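Local coordinates for protein predicted transcriptional regulator (Oenococcus oeni, PDB 3BY6) that probably binds DNA as a transcription factor of the GntR family, through a winged helix-turn-helix domain, at residues P36-T41 and T51-Y56. Numbering follows the deposited sequence.
Sequences PSVRET and TVAKAY
In the helix-turn-helix of this GntR-type domain, Y56 of the second helix packs against the start of the first, meeting P36, V38 and T41. Its hydroxyl donates to the carbonyl oxygen of P36, OH to O 2.7 Å; the donor stands 42° out of the carbonyl plane, while the oxygen itself lies at the ring edge. T41 OG1 lies 2.6 Å from the same Y56 OH, within hydrogen-bonding distance. A tyrosine suits this place because it is long enough to span the gap, with an apolar ring for the valines and a polar end for the P36 carbonyl. V52 CG1 sits 4.1 Å above the ring plane, over its centre, whereas V38 CG2 approaches the ring obliquely, 3.5 Å from Y56 CD2. A phenylalanine at Y56 would probably keep this valine packing but leave the P36 carbonyl without its donor.

In the winged helix-turn-helix fold, helix 38-45 precedes helix 49-61, the one expected to enter the DNA major groove. Branching lets V38 serve two neighbours: with CG1 anti to the backbone N (chi1 161°), that methyl comes 4.0 Å from V52 CG1, leaving CG2 for the ring. T41 is likewise two-sided, its hydroxyl at the tyrosine and its methyl against V52 CG1. V52 packs on L16 of helix 12-25 as well, joining three helices. At the N-terminus of helix 38-45, S37 and E40 form a capping box: the short serine side chain accepts from E40 N at OG (3.2 Å), and S37 N donates to E40 OE1 (2.7 Å), on the anti lone pair.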
# COMPACT_ATOMS: atom_id res chain seq x y z
N PRO D 36 -12.49 9.96 23.01
CA PRO D 36 -13.92 9.72 23.15
C PRO D 36 -14.26 8.30 23.60
O PRO D 36 -13.43 7.40 23.46
CB PRO D 36 -14.47 9.93 21.72
CG PRO D 36 -13.48 10.69 21.01
CD PRO D 36 -12.15 10.54 21.71
N SER D 37 -15.48 8.09 24.10
CA SER D 37 -15.95 6.74 24.40
C SER D 37 -16.08 5.93 23.11
O SER D 37 -16.08 6.48 22.01
CB SER D 37 -17.28 6.75 25.19
OG SER D 37 -18.37 7.22 24.41
N VAL D 38 -16.15 4.61 23.26
CA VAL D 38 -16.39 3.70 22.18
C VAL D 38 -17.60 4.16 21.35
O VAL D 38 -17.58 4.15 20.11
CB VAL D 38 -16.60 2.25 22.71
CG1 VAL D 38 -17.29 1.36 21.68
CG2 VAL D 38 -15.26 1.65 23.13
N ARG D 39 -18.64 4.58 22.06
CA ARG D 39 -19.88 5.07 21.46
C ARG D 39 -19.68 6.37 20.67
O ARG D 39 -20.19 6.51 19.58
CB ARG D 39 -20.87 5.30 22.58
CG ARG D 39 -22.32 5.32 22.22
CD ARG D 39 -23.07 4.51 23.28
NE ARG D 39 -24.46 4.91 23.46
CZ ARG D 39 -25.41 4.14 24.00
NH1 ARG D 39 -25.14 2.89 24.41
NH2 ARG D 39 -26.66 4.61 24.11
N GLU D 40 -18.91 7.30 21.22
CA GLU D 40 -18.60 8.54 20.51
C GLU D 40 -17.67 8.36 19.32
O GLU D 40 -17.75 9.12 18.35
CB GLU D 40 -17.95 9.52 21.43
CG GLU D 40 -18.91 9.96 22.47
CD GLU D 40 -18.22 10.65 23.61
OE1 GLU D 40 -17.30 10.05 24.22
OE2 GLU D 40 -18.63 11.80 23.87
N THR D 41 -16.73 7.43 19.42
CA THR D 41 -15.90 7.12 18.26
C THR D 41 -16.73 6.40 17.16
O THR D 41 -16.61 6.73 16.00
CB THR D 41 -14.61 6.38 18.68
OG1 THR D 41 -13.84 7.27 19.51
CG2 THR D 41 -13.77 5.94 17.45
N THR D 51 -16.74 -2.94 16.84
CA THR D 51 -15.57 -2.80 16.00
C THR D 51 -14.63 -1.78 16.63
O THR D 51 -13.45 -2.02 16.75
CB THR D 51 -16.02 -2.38 14.57
OG1 THR D 51 -16.85 -3.43 14.04
CG2 THR D 51 -14.85 -2.12 13.60
N VAL D 52 -15.19 -0.65 17.07
CA VAL D 52 -14.40 0.37 17.76
C VAL D 52 -13.81 -0.19 19.07
O VAL D 52 -12.65 0.08 19.40
CB VAL D 52 -15.25 1.62 18.06
CG1 VAL D 52 -14.51 2.57 19.05
CG2 VAL D 52 -15.63 2.34 16.74
N ALA D 53 -14.59 -1.01 19.78
CA ALA D 53 -14.09 -1.69 20.96
C ALA D 53 -12.90 -2.60 20.63
O ALA D 53 -11.96 -2.66 21.40
CB ALA D 53 -15.19 -2.47 21.62
N LYS D 54 -12.93 -3.31 19.50
CA LYS D 54 -11.77 -4.13 19.10
C LYS D 54 -10.57 -3.23 18.77
O LYS D 54 -9.44 -3.58 19.07
CB LYS D 54 -12.06 -5.07 17.91
CG LYS D 54 -13.32 -5.92 18.03
CD LYS D 54 -13.29 -7.24 17.20
CE LYS D 54 -12.84 -7.08 15.74
NZ LYS D 54 -12.34 -8.41 15.18
N ALA D 55 -10.82 -2.08 18.17
CA ALA D 55 -9.75 -1.16 17.84
C ALA D 55 -9.07 -0.63 19.10
O ALA D 55 -7.84 -0.59 19.18
CB ALA D 55 -10.30 -0.01 17.02
N TYR D 56 -9.88 -0.22 20.08
CA TYR D 56 -9.37 0.30 21.34
C TYR D 56 -8.53 -0.73 22.07
O TYR D 56 -7.44 -0.44 22.54
CB TYR D 56 -10.56 0.76 22.21
CG TYR D 56 -11.04 2.19 21.95
CD1 TYR D 56 -10.63 2.92 20.82
CD2 TYR D 56 -11.93 2.81 22.85
CE1 TYR D 56 -11.10 4.23 20.60
CE2 TYR D 56 -12.37 4.11 22.65
CZ TYR D 56 -11.96 4.82 21.53
OH TYR D 56 -12.41 6.12 21.36